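Local coordinates for protein PrgB (Enterococcus faecalis, PDB 6EVU) that mediates cell adhesion as a cell-wall protein of the antigen I/II family, promoting aggregation, biofilm formation and conjugation through DNA binding and compaction, at residues A[30-35]-A[302-307]; A[131-136]-A[155-160]; A[193-198]-A[274-279]; A[215-220]-A[280-285]. All blocks are in the same frame, centred on the assembly; numbering follows the deposited sequence.

Contact 1. Residues A[30-35]-A[302-307]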
loop_
_atom_site.group_PDB
_atom_site.type_symbol
_atom_site.label_atom_id
_atom_site.label_comp_id
_atom_site.label_asym_id
_atom_site.label_seq_id
_atom_site.Cartn_x
_atom_site.Cartn_y
_atom_site.Cartn_z
ATOM N N LEU A 30 6.140 -12.313 -13.058
ATOM C CA LEU A 30 4.966 -11.469 -13.143
ATOM C C LEU A 30 5.404 -10.056 -13.479
ATOM O O LEU A 30 6.275 -9.496 -12.797
ATOM C CB LEU A 30 4.233 -11.476 -11.802
ATOM C CG LEU A 30 3.048 -10.512 -11.732
ATOM C CD1 LEU A 30 1.932 -11.001 -12.681
ATOM C CD2 LEU A 30 2.548 -10.344 -10.267
ATOM N N VAL A 31 4.835 -9.497 -14.540
ATOM C CA VAL A 31 5.077 -8.116 -14.947
ATOM C C VAL A 31 3.796 -7.319 -14.703
ATOM O O VAL A 31 2.800 -7.491 -15.414
ATOM C CB VAL A 31 5.506 -8.036 -16.417
ATOM C CG1 VAL A 31 5.847 -6.561 -16.836
ATOM C CG2 VAL A 31 6.695 -9.028 -16.696
ATOM N N PHE A 32 3.861 -6.393 -13.749
ATOM C CA PHE A 32 2.732 -5.533 -13.439
ATOM C C PHE A 32 3.342 -4.192 -13.026
ATOM O O PHE A 32 3.537 -3.867 -11.859
ATOM C CB PHE A 32 1.814 -6.133 -12.365
ATOM C CG PHE A 32 0.426 -5.553 -12.425
ATOM C CD1 PHE A 32 -0.534 -6.167 -13.172
ATOM C CD2 PHE A 32 0.109 -4.362 -11.807
ATOM C CE1 PHE A 32 -1.808 -5.603 -13.266
ATOM C CE2 PHE A 32 -1.176 -3.813 -11.894
ATOM C CZ PHE A 32 -2.097 -4.434 -12.627
ATOM N N ASP A 33 3.624 -3.373 -14.021
ATOM C CA ASP A 33 4.412 -2.152 -13.834
ATOM C C ASP A 33 3.957 -1.146 -14.889
ATOM O O ASP A 33 2.970 -1.374 -15.583
ATOM C CB ASP A 33 5.908 -2.482 -13.896
ATOM C CG ASP A 33 6.316 -3.097 -15.221
ATOM O OD1 ASP A 33 5.657 -2.879 -16.241
ATOM O OD2 ASP A 33 7.330 -3.821 -15.212
ATOM N N GLN A 34 4.691 -0.025 -15.049
ATOM C CA GLN A 34 4.200 1.003 -15.968
ATOM C C GLN A 34 4.034 0.476 -17.402
ATOM O O GLN A 34 3.211 0.994 -18.176
ATOM C CB GLN A 34 5.157 2.210 -15.994
ATOM C CG GLN A 34 4.500 3.582 -16.254
ATOM C CD GLN A 34 3.262 3.870 -15.388
ATOM O OE1 GLN A 34 2.141 3.981 -15.890
ATOM N NE2 GLN A 34 3.467 3.968 -14.067
ATOM N N SER A 35 4.832 -0.513 -17.791
ATOM C CA SER A 35 4.754 -1.050 -19.139
ATOM C C SER A 35 3.419 -1.706 -19.482
ATOM O O SER A 35 3.179 -2.014 -20.662
ATOM C CB SER A 35 5.916 -2.049 -19.355
ATOM O OG SER A 35 5.694 -3.268 -18.681
ATOM N N PHE A 302 -0.723 3.997 -1.397
ATOM C CA PHE A 302 -0.212 2.637 -1.571
ATOM C C PHE A 302 -0.219 2.336 -3.064
ATOM O O PHE A 302 -1.274 2.149 -3.656
ATOM C CB PHE A 302 -1.006 1.562 -0.823
ATOM C CG PHE A 302 -0.328 0.232 -0.946
ATOM C CD1 PHE A 302 0.797 -0.032 -0.143
ATOM C CD2 PHE A 302 -0.654 -0.628 -1.956
ATOM C CE1 PHE A 302 1.496 -1.212 -0.264
ATOM C CE2 PHE A 302 0.083 -1.850 -2.126
ATOM C CZ PHE A 302 1.145 -2.121 -1.284
ATOM N N ALA A 303 0.966 2.230 -3.656
ATOM C CA ALA A 303 1.109 1.865 -5.058
ATOM C C ALA A 303 1.487 0.393 -5.164
ATOM O O ALA A 303 2.336 -0.084 -4.398
ATOM C CB ALA A 303 2.198 2.716 -5.710
ATOM N N PHE A 304 0.887 -0.293 -6.128
ATOM C CA PHE A 304 1.151 -1.701 -6.396
ATOM C C PHE A 304 1.900 -1.859 -7.704
ATOM O O PHE A 304 1.423 -1.403 -8.736
ATOM C CB PHE A 304 -0.130 -2.515 -6.498
ATOM C CG PHE A 304 0.127 -3.941 -6.809
ATOM C CD1 PHE A 304 0.495 -4.808 -5.788
ATOM C CD2 PHE A 304 0.045 -4.432 -8.143
ATOM C CE1 PHE A 304 0.764 -6.179 -6.074
ATOM C CE2 PHE A 304 0.278 -5.818 -8.417
ATOM C CZ PHE A 304 0.655 -6.670 -7.400
ATOM N N SER A 305 3.056 -2.538 -7.662
ATOM C CA SER A 305 3.760 -2.860 -8.903
ATOM C C SER A 305 4.707 -4.017 -8.647
ATOM O O SER A 305 4.911 -4.448 -7.515
ATOM C CB SER A 305 4.561 -1.663 -9.448
ATOM O OG SER A 305 5.842 -1.570 -8.848
ATOM N N THR A 306 5.396 -4.430 -9.710
ATOM C CA THR A 306 6.402 -5.478 -9.654
ATOM C C THR A 306 7.803 -4.910 -9.801
ATOM O O THR A 306 8.747 -5.663 -10.088
ATOM C CB THR A 306 6.159 -6.535 -10.742
ATOM O OG1 THR A 306 6.108 -5.890 -12.033
ATOM C CG2 THR A 306 4.944 -7.327 -10.454
ATOM N N ASN A 307 7.943 -3.599 -9.631
ATOM C CA ASN A 307 9.230 -2.897 -9.671
ATOM C C ASN A 307 9.890 -3.022 -8.307
ATOM O O ASN A 307 9.689 -2.186 -7.415
ATOM C CB ASN A 307 8.989 -1.438 -10.029
ATOM C CG ASN A 307 8.726 -1.232 -11.512
ATOM O OD1 ASN A 307 7.692 -0.659 -11.902
ATOM N ND2 ASN A 307 9.684 -1.662 -12.356
HETATM O O HOH W 1 8.215 -5.191 -13.409
#
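Thr306 holds the backbone of Phe32 at both of its polar atoms, once with its hydroxyl and once with its own peptide N-H. The contact lies in the beta-sandwich of this adhesin domain, which belongs to the glucan-binding protein C family, where the end of strand 30-31 meets the chain running on from strand 299-302. Phe32 N donates to Thr306 OG1 at 2.9 Å along an almost straight path (169°). In return Thr306 N gives a more bent bond (135°) to Phe32 O, also 2.9 Å long, from well above the carbonyl plane. Thr306 can reach the N-H because its OG1 sits between its own backbone N and carbonyl carbon (chi1 55°); that torsion also sends CG2 toward the Leu30 side chain, where CD2 lies 3.9 Å away. Each segment also carries a local turn closed by a side chain. Asp33 OD1 accepts from Ser35 N in an Asx turn, and Ser305 OG accepts from Asn307 N at 3.0 Å in an ST turn. Water 1 lies between Asp33 OD2 and Thr306 OG1, although its distance to the carboxylate is too short to be trusted. On the inner side, Phe32 and Phe304 meet obliquely, with ring centroids 5.6 Å apart, and Phe32 also packs on Phe177 of strand 169-179. Phe32 CD2 lies 3.7 Å from Phe304 CD2, in the plane of the Phe304 ring at its edge.

Contact 2. Residues A[131-136]-A[155-160]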
loop_
_atom_site.group_PDB
_atom_site.type_symbol
_atom_site.label_atom_id
_atom_site.label_comp_id
_atom_site.label_asym_id
_atom_site.label_seq_id
_atom_site.Cartn_x
_atom_site.Cartn_y
_atom_site.Cartn_z
ATOM N N PHE A 131 -8.899 -5.700 -7.956
ATOM C CA PHE A 131 -8.263 -5.338 -6.688
ATOM C C PHE A 131 -9.369 -5.236 -5.641
ATOM O O PHE A 131 -10.222 -4.363 -5.750
ATOM C CB PHE A 131 -7.582 -3.980 -6.857
ATOM C CG PHE A 131 -6.276 -4.024 -7.626
ATOM C CD1 PHE A 131 -6.173 -4.590 -8.900
ATOM C CD2 PHE A 131 -5.134 -3.493 -7.020
ATOM C CE1 PHE A 131 -4.915 -4.627 -9.562
ATOM C CE2 PHE A 131 -3.878 -3.560 -7.682
ATOM C CZ PHE A 131 -3.814 -4.083 -8.943
ATOM N N VAL A 132 -9.361 -6.108 -4.634
ATOM C CA VAL A 132 -10.382 -6.118 -3.588
ATOM C C VAL A 132 -9.798 -5.549 -2.318
ATOM O O VAL A 132 -8.821 -6.079 -1.762
ATOM C CB VAL A 132 -10.916 -7.531 -3.341
ATOM C CG1 VAL A 132 -11.956 -7.505 -2.194
ATOM C CG2 VAL A 132 -11.461 -8.084 -4.683
ATOM N N TYR A 133 -10.391 -4.440 -1.871
ATOM C CA TYR A 133 -9.985 -3.705 -0.670
ATOM C C TYR A 133 -10.985 -3.950 0.441
ATOM O O TYR A 133 -12.175 -3.825 0.221
ATOM C CB TYR A 133 -9.977 -2.212 -0.970
ATOM C CG TYR A 133 -8.975 -1.845 -2.026
ATOM C CD1 TYR A 133 -9.308 -1.839 -3.401
ATOM C CD2 TYR A 133 -7.690 -1.413 -1.634
ATOM C CE1 TYR A 133 -8.338 -1.423 -4.363
ATOM C CE2 TYR A 133 -6.760 -1.043 -2.597
ATOM C CZ TYR A 133 -7.105 -1.047 -3.919
ATOM O OH TYR A 133 -6.255 -0.679 -4.925
ATOM N N GLU A 134 -10.481 -4.281 1.635
ATOM C CA GLU A 134 -11.357 -4.472 2.765
ATOM C C GLU A 134 -10.754 -3.764 3.955
ATOM O O GLU A 134 -9.643 -4.097 4.377
ATOM C CB GLU A 134 -11.585 -5.963 3.056
ATOM C CG GLU A 134 -12.654 -6.109 4.091
ATOM C CD GLU A 134 -13.145 -7.529 4.271
ATOM O OE1 GLU A 134 -12.828 -8.453 3.446
ATOM O OE2 GLU A 134 -13.890 -7.723 5.284
ATOM N N LEU A 135 -11.513 -2.827 4.528
ATOM C CA LEU A 135 -11.117 -2.212 5.790
ATOM C C LEU A 135 -10.859 -3.271 6.859
ATOM O O LEU A 135 -11.663 -4.197 7.074
ATOM C CB LEU A 135 -12.195 -1.221 6.268
ATOM C CG LEU A 135 -11.954 -0.399 7.553
ATOM C CD1 LEU A 135 -12.801 0.877 7.438
ATOM C CD2 LEU A 135 -12.398 -1.161 8.879
ATOM N N GLN A 136 -9.736 -3.082 7.572
ATOM C CA GLN A 136 -9.415 -3.843 8.771
ATOM C C GLN A 136 -9.252 -3.014 10.046
ATOM O O GLN A 136 -9.612 -3.503 11.135
ATOM C CB GLN A 136 -8.144 -4.660 8.516
ATOM C CG GLN A 136 -8.445 -5.741 7.470
ATOM C CD GLN A 136 -7.291 -6.682 7.336
ATOM O OE1 GLN A 136 -6.189 -6.243 7.090
ATOM N NE2 GLN A 136 -7.537 -7.981 7.505
ATOM N N ILE A 155 -0.632 3.380 -9.992
ATOM C CA ILE A 155 -0.777 4.350 -8.910
ATOM C C ILE A 155 -1.651 3.790 -7.790
ATOM O O ILE A 155 -1.360 3.969 -6.587
ATOM C CB ILE A 155 -1.368 5.639 -9.512
ATOM C CG1 ILE A 155 -0.353 6.313 -10.456
ATOM C CG2 ILE A 155 -1.862 6.632 -8.425
ATOM C CD1 ILE A 155 -0.914 7.514 -11.204
ATOM N N THR A 156 -2.686 3.059 -8.183
ATOM C CA THR A 156 -3.489 2.195 -7.312
ATOM C C THR A 156 -4.457 2.916 -6.350
ATOM O O THR A 156 -5.606 3.129 -6.710
ATOM C CB THR A 156 -2.544 1.233 -6.535
ATOM O OG1 THR A 156 -1.441 0.895 -7.436
ATOM C CG2 THR A 156 -3.215 -0.076 -6.120
ATOM N N ALA A 157 -4.040 3.238 -5.147
ATOM C CA ALA A 157 -4.997 3.681 -4.132
ATOM C C ALA A 157 -4.398 4.731 -3.211
ATOM O O ALA A 157 -3.240 4.628 -2.810
ATOM C CB ALA A 157 -5.463 2.518 -3.267
ATOM N N PHE A 158 -5.232 5.676 -2.782
ATOM C CA PHE A 158 -4.915 6.558 -1.660
ATOM C C PHE A 158 -5.969 6.316 -0.612
ATOM O O PHE A 158 -7.154 6.310 -0.940
ATOM C CB PHE A 158 -4.935 8.031 -2.090
ATOM C CG PHE A 158 -3.859 8.397 -3.095
ATOM C CD1 PHE A 158 -4.020 8.048 -4.428
ATOM C CD2 PHE A 158 -2.701 9.117 -2.714
ATOM C CE1 PHE A 158 -3.023 8.419 -5.405
ATOM C CE2 PHE A 158 -1.691 9.442 -3.678
ATOM C CZ PHE A 158 -1.867 9.094 -4.992
ATOM N N ILE A 159 -5.563 6.061 0.636
ATOM C CA ILE A 159 -6.528 5.650 1.658
ATOM C C ILE A 159 -6.283 6.455 2.920
ATOM O O ILE A 159 -5.136 6.620 3.366
ATOM C CB ILE A 159 -6.425 4.117 1.912
ATOM C CG1 ILE A 159 -6.973 3.362 0.644
ATOM C CG2 ILE A 159 -7.189 3.673 3.237
ATOM C CD1 ILE A 159 -6.825 1.907 0.647
ATOM N N GLY A 160 -7.370 6.886 3.574
ATOM C CA GLY A 160 -7.139 7.611 4.820
ATOM C C GLY A 160 -8.448 8.010 5.473
ATOM O O GLY A 160 -9.526 7.862 4.886
HETATM O O HOH W 2 -7.120 0.772 -7.105
#
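Tyr133 places CG opposite its carbonyl carbon (chi1 -63°), which sends the ring out from strand 124-137 toward Thr156, whose OG1 stands beside the backbone N (chi1 -35°, short of the staggered value), leaving CG2 roughly opposite that N. The two side chains cross at about a right angle, and Thr156 CG2 comes to 3.3 Å from Tyr133 OH. The same methyl also approaches the Phe131 ring obliquely, 3.9 Å from its CE2, so one methyl touches two aromatics that project from the same face of their strand. Further along the tyrosine, Ala157 CB lies 3.8 Å from Tyr133 CE2, and Ile159 CD1 lies 4.1 Å from Tyr133 CD2, an oblique approach. No direct hydrogen bond joins the segments. Water 2 provides the polar link: it donates to Thr156 O at 2.8 Å and stands at the same distance from Tyr133 OH, giving that buried hydroxyl a partner. Thr156 OG1 is engaged elsewhere, with Pro153 O and Phe304 N. The nearest CA atoms, those of Phe131 and Thr156, are 8.9 Å apart, a spacing that fits two sheets packed face to face in a beta-sandwich rather than neighbours in one sheet. Strand 124-137 runs between strands 110-115 and 169-179 in one layer, while strand 157-160 runs between strands 145-150 and 299-302 in the other.

Contact 3. Residues A[193-198]-A[274-279]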
loop_
_atom_site.group_PDB
_atom_site.type_symbol
_atom_site.label_atom_id
_atom_site.label_comp_id
_atom_site.label_asym_id
_atom_site.label_seq_id
_atom_site.Cartn_x
_atom_site.Cartn_y
_atom_site.Cartn_z
ATOM N N PHE A 193 4.849 -15.380 -7.895
ATOM C CA PHE A 193 4.667 -13.945 -8.104
ATOM C C PHE A 193 5.570 -13.187 -7.155
ATOM O O PHE A 193 5.709 -13.556 -5.978
ATOM C CB PHE A 193 3.235 -13.521 -7.781
ATOM C CG PHE A 193 2.214 -13.955 -8.765
ATOM C CD1 PHE A 193 2.552 -14.380 -10.047
ATOM C CD2 PHE A 193 0.877 -13.941 -8.405
ATOM C CE1 PHE A 193 1.532 -14.745 -10.956
ATOM C CE2 PHE A 193 -0.112 -14.295 -9.316
ATOM C CZ PHE A 193 0.186 -14.705 -10.545
ATOM N N ALA A 194 6.154 -12.105 -7.643
ATOM C CA ALA A 194 6.895 -11.196 -6.787
ATOM C C ALA A 194 6.339 -9.786 -6.958
ATOM O O ALA A 194 6.149 -9.303 -8.086
ATOM C CB ALA A 194 8.404 -11.248 -7.088
ATOM N N TYR A 195 6.134 -9.109 -5.843
ATOM C CA TYR A 195 5.597 -7.760 -5.887
ATOM C C TYR A 195 6.330 -6.884 -4.890
ATOM O O TYR A 195 6.914 -7.377 -3.921
ATOM C CB TYR A 195 4.100 -7.714 -5.584
ATOM C CG TYR A 195 3.599 -8.486 -4.354
ATOM C CD1 TYR A 195 3.362 -9.860 -4.392
ATOM C CD2 TYR A 195 3.333 -7.806 -3.181
ATOM C CE1 TYR A 195 2.866 -10.542 -3.213
ATOM C CE2 TYR A 195 2.820 -8.434 -2.047
ATOM C CZ TYR A 195 2.598 -9.790 -2.071
ATOM O OH TYR A 195 2.084 -10.386 -0.958
ATOM N N ALA A 196 6.348 -5.587 -5.183
ATOM C CA ALA A 196 7.095 -4.640 -4.378
ATOM C C ALA A 196 6.270 -4.182 -3.181
ATOM O O ALA A 196 5.046 -4.018 -3.256
ATOM C CB ALA A 196 7.464 -3.422 -5.212
ATOM N N LEU A 197 6.949 -3.914 -2.077
ATOM C CA LEU A 197 6.329 -3.250 -0.940
ATOM C C LEU A 197 7.293 -2.096 -0.746
ATOM O O LEU A 197 8.413 -2.290 -0.247
ATOM C CB LEU A 197 6.227 -4.151 0.288
ATOM C CG LEU A 197 5.503 -5.445 -0.104
ATOM C CD1 LEU A 197 5.816 -6.548 0.848
ATOM C CD2 LEU A 197 4.036 -5.149 -0.208
ATOM N N SER A 198 6.900 -0.915 -1.205
ATOM C CA SER A 198 7.801 0.216 -1.318
ATOM C C SER A 198 7.310 1.407 -0.519
ATOM O O SER A 198 6.190 1.416 0.009
ATOM C CB SER A 198 7.984 0.630 -2.783
ATOM O OG SER A 198 8.700 -0.399 -3.452
ATOM N N GLY A 274 7.275 -8.867 -1.614
ATOM C CA GLY A 274 6.236 -9.862 -1.417
ATOM C C GLY A 274 6.376 -10.999 -2.418
ATOM O O GLY A 274 6.626 -10.770 -3.610
ATOM N N LEU A 275 6.267 -12.227 -1.910
ATOM C CA LEU A 275 6.358 -13.446 -2.719
ATOM C C LEU A 275 5.073 -14.237 -2.531
ATOM O O LEU A 275 4.613 -14.408 -1.393
ATOM C CB LEU A 275 7.593 -14.315 -2.352
ATOM C CG LEU A 275 8.862 -13.711 -2.972
ATOM C CD1 LEU A 275 10.163 -14.194 -2.320
ATOM C CD2 LEU A 275 8.868 -13.940 -4.463
ATOM N N ALA A 276 4.461 -14.671 -3.631
ATOM C CA ALA A 276 3.191 -15.391 -3.547
ATOM C C ALA A 276 3.250 -16.659 -4.402
ATOM O O ALA A 276 3.378 -16.578 -5.628
ATOM C CB ALA A 276 2.007 -14.517 -3.974
ATOM N N ASN A 277 3.125 -17.831 -3.761
ATOM C CA ASN A 277 2.906 -19.079 -4.496
ATOM C C ASN A 277 1.417 -19.332 -4.718
ATOM O O ASN A 277 0.952 -20.460 -4.646
ATOM C CB ASN A 277 3.561 -20.261 -3.763
ATOM C CG ASN A 277 5.064 -20.085 -3.577
ATOM O OD1 ASN A 277 5.837 -20.211 -4.534
ATOM N ND2 ASN A 277 5.488 -19.806 -2.343
ATOM N N GLY A 278 0.643 -18.275 -4.913
ATOM C CA GLY A 278 -0.805 -18.358 -5.007
ATOM C C GLY A 278 -1.313 -16.944 -5.255
ATOM O O GLY A 278 -0.533 -16.061 -5.604
ATOM N N ARG A 279 -2.626 -16.739 -5.083
ATOM C CA ARG A 279 -3.227 -15.414 -5.187
ATOM C C ARG A 279 -2.566 -14.428 -4.222
ATOM O O ARG A 279 -2.362 -14.734 -3.034
ATOM C CB ARG A 279 -4.740 -15.531 -4.885
ATOM C CG ARG A 279 -5.536 -14.228 -5.238
ATOM C CD ARG A 279 -7.053 -14.434 -5.026
ATOM N NE ARG A 279 -7.620 -15.442 -5.929
ATOM C CZ ARG A 279 -8.421 -16.429 -5.578
ATOM N NH1 ARG A 279 -8.768 -16.625 -4.296
ATOM N NH2 ARG A 279 -8.866 -17.245 -6.521
#
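Edge strand 193-197 and central strand 272-276 form an antiparallel pair in a small three-stranded sheet, completed on the far side of the central strand by strand 221-225. The N-to-C directions of the two segments differ by 157° and their axes come within 4.7 Å. Two hydrogen-bonded pairs, Phe193 with Ala276 and Tyr195 with Gly274, flank the non-hydrogen-bonded pair of Ala194 and Leu275. At the tyrosine end the bonds are short in both directions: Tyr195 N to Gly274 O and Gly274 N to Tyr195 O are each 2.8 Å. At the other end, Ala276 N reaches Phe193 O at 2.9 Å, while the return bond from Phe193 N to Ala276 O is the most bent of the four.

The distinctive element is the cross-strand glycine-aromatic pair, the geometry known as aromatic rescue of glycine. Tyr195 CG stands between its backbone N and carbonyl carbon (chi1 48°), which swings the ring over the neighbouring strand, where glycine has no side chain to meet it. The ring is thereby laid flat on the backbone of Gly274, and its OH is hydrogen-bonded to Asn221 OD1. Beside it, Ala276 CB touches the ring edge, 4.1 Å from Tyr195 CE1, and Leu197 CD1 closes in on the glycine N. On the opposite sheet face, Ala194 CB packs against Leu275 CD2 at 3.8 Å. Gly274 CA makes a CH-pi contact, 3.7 Å from the Tyr195 ring centroid and 11° off the ring normal.

Contact 4. Residues A[215-220]-A[280-285]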
loop_
_atom_site.group_PDB
_atom_site.type_symbol
_atom_site.label_atom_id
_atom_site.label_comp_id
_atom_site.label_asym_id
_atom_site.label_seq_id
_atom_site.Cartn_x
_atom_site.Cartn_y
_atom_site.Cartn_z
ATOM N N SER A 215 1.510 -6.076 6.566
ATOM C CA SER A 215 1.313 -7.126 7.569
ATOM C C SER A 215 0.337 -8.157 7.013
ATOM O O SER A 215 -0.226 -7.979 5.922
ATOM C CB SER A 215 0.785 -6.544 8.883
ATOM O OG SER A 215 -0.522 -6.049 8.636
ATOM N N ASP A 216 0.086 -9.208 7.816
ATOM C CA ASP A 216 -0.977 -10.177 7.557
ATOM C C ASP A 216 -0.911 -10.707 6.123
ATOM O O ASP A 216 -1.897 -10.749 5.382
ATOM C CB ASP A 216 -2.339 -9.580 7.869
ATOM C CG ASP A 216 -2.392 -9.022 9.266
ATOM O OD1 ASP A 216 -2.252 -9.829 10.196
ATOM O OD2 ASP A 216 -2.504 -7.782 9.414
ATOM N N PHE A 217 0.275 -11.181 5.765
ATOM C CA PHE A 217 0.416 -11.767 4.445
ATOM C C PHE A 217 -0.485 -12.992 4.370
ATOM O O PHE A 217 -0.546 -13.781 5.315
ATOM C CB PHE A 217 1.893 -12.074 4.176
ATOM C CG PHE A 217 2.647 -10.828 3.778
ATOM C CD1 PHE A 217 3.062 -9.910 4.738
ATOM C CD2 PHE A 217 2.752 -10.482 2.432
ATOM C CE1 PHE A 217 3.658 -8.694 4.353
ATOM C CE2 PHE A 217 3.379 -9.274 2.015
ATOM C CZ PHE A 217 3.840 -8.389 2.975
ATOM N N GLY A 218 -1.304 -13.066 3.322
ATOM C CA GLY A 218 -2.307 -14.101 3.226
ATOM C C GLY A 218 -1.697 -15.461 2.940
ATOM O O GLY A 218 -0.470 -15.661 2.872
ATOM N N ALA A 219 -2.594 -16.433 2.803
ATOM C CA ALA A 219 -2.150 -17.804 2.516
ATOM C C ALA A 219 -1.232 -17.781 1.304
ATOM O O ALA A 219 -1.459 -16.996 0.396
ATOM C CB ALA A 219 -3.357 -18.706 2.243
ATOM N N ASN A 220 -0.167 -18.597 1.320
ATOM C CA ASN A 220 0.754 -18.681 0.174
ATOM C C ASN A 220 1.489 -17.372 -0.139
ATOM O O ASN A 220 2.162 -17.296 -1.186
ATOM C CB ASN A 220 0.021 -19.136 -1.099
ATOM C CG ASN A 220 -0.971 -20.263 -0.828
ATOM O OD1 ASN A 220 -0.619 -21.284 -0.271
ATOM N ND2 ASN A 220 -2.231 -20.035 -1.175
ATOM N N ILE A 280 -2.233 -13.250 -4.735
ATOM C CA ILE A 280 -1.655 -12.175 -3.925
ATOM C C ILE A 280 -2.663 -11.666 -2.911
ATOM O O ILE A 280 -3.784 -11.283 -3.265
ATOM C CB ILE A 280 -1.209 -11.014 -4.824
ATOM C CG1 ILE A 280 -0.006 -11.472 -5.666
ATOM C CG2 ILE A 280 -0.878 -9.767 -3.981
ATOM C CD1 ILE A 280 0.453 -10.377 -6.640
ATOM N N SER A 281 -2.239 -11.551 -1.668
ATOM C CA SER A 281 -3.142 -10.987 -0.645
ATOM C C SER A 281 -2.316 -10.597 0.568
ATOM O O SER A 281 -1.480 -11.384 1.008
ATOM C CB SER A 281 -4.184 -12.003 -0.244
ATOM O OG SER A 281 -5.144 -11.413 0.646
ATOM N N PHE A 282 -2.502 -9.388 1.072
ATOM C CA PHE A 282 -1.690 -8.903 2.190
ATOM C C PHE A 282 -2.391 -7.661 2.717
ATOM O O PHE A 282 -3.371 -7.187 2.118
ATOM C CB PHE A 282 -0.253 -8.585 1.754
ATOM C CG PHE A 282 -0.187 -7.494 0.716
ATOM C CD1 PHE A 282 -0.399 -7.765 -0.621
ATOM C CD2 PHE A 282 0.063 -6.168 1.120
ATOM C CE1 PHE A 282 -0.409 -6.750 -1.571
ATOM C CE2 PHE A 282 0.077 -5.127 0.190
ATOM C CZ PHE A 282 -0.172 -5.414 -1.164
ATOM N N SER A 283 -1.904 -7.132 3.860
ATOM C CA SER A 283 -2.465 -5.858 4.342
ATOM C C SER A 283 -1.437 -4.734 4.381
ATOM O O SER A 283 -0.221 -4.963 4.527
ATOM C CB SER A 283 -3.096 -6.025 5.738
ATOM O OG SER A 283 -4.161 -6.928 5.617
ATOM N N PHE A 284 -1.916 -3.493 4.265
ATOM C CA PHE A 284 -1.007 -2.350 4.386
ATOM C C PHE A 284 -1.653 -1.317 5.297
ATOM O O PHE A 284 -2.872 -1.266 5.425
ATOM C CB PHE A 284 -0.614 -1.745 3.000
ATOM C CG PHE A 284 -1.813 -1.241 2.191
ATOM C CD1 PHE A 284 -2.245 0.057 2.317
ATOM C CD2 PHE A 284 -2.469 -2.100 1.319
ATOM C CE1 PHE A 284 -3.340 0.524 1.572
ATOM C CE2 PHE A 284 -3.580 -1.628 0.541
ATOM C CZ PHE A 284 -4.000 -0.314 0.711
ATOM N N GLY A 285 -0.868 -0.425 5.877
ATOM C CA GLY A 285 -1.490 0.521 6.771
ATOM C C GLY A 285 -0.522 1.501 7.382
ATOM O O GLY A 285 0.567 1.766 6.842
HETATM O O HOH W 3 -4.306 -9.546 4.941
#
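This is an antiparallel strand pairing that gives way to a loop: strand 211-215 finishes against strand 280-287 at an end of the larger sheet of the beta-sandwich, and the chain then turns off toward strand 221-225. Ser215 and Ser283 form a hydrogen-bonded pair, with Ser283 N to Ser215 O at 2.8 Å and Ser215 N to Ser283 O at 2.9 Å. Beyond it the regular pattern breaks. Asp216 takes a left-handed backbone conformation (phi 51°, psi 52°), and the next bond comes from Gly218 N, which donates to Ser281 O at 2.9 Å. Water 3 helps to span the irregular part, donating both to Asp216 O and to Ser283 OG at 2.7 Å; that hydroxyl is also bonded to Gln136 OE1. Ser215 OG donates to Asp216 OD2 from above the carboxylate plane, and Lys170 forms a salt bridge with the same oxygen, a setting that would probably favour the charged aspartate. On the inner side, the Phe217 and Phe282 rings lie nearly parallel (20°) but slid apart, with centroids 5.9 Å from each other. Their contact is made instead by Phe282 CB, which sits over a face of the Phe217 ring, 3.6 Å from CD2.

How the contacts relate
Contacts 3 and 4 are the closest pair, centres about 9 Å apart. Their segments alternate along the chain, and Asn277 N bonds Asn220 O at 2.8 Å, while Phe217 and Phe282 of contact 4 pack on Tyr195 of contact 3. Residues 302-307 link to the other three contacts: Ser305 O takes a bond from Ala196 N of contact 3, Phe304 N bonds Thr156 OG1 of contact 2, and Phe302 stacks on Phe284 of contact 4. Contacts 2 and 4 meet directly, Ile159 CD1 packing on Phe284 CZ. Contacts 2 and 3 do not touch (nearest atoms about 8 Å apart). Contact 1 encloses the others in sequence. Together they join both sandwich layers to the three-stranded sheet.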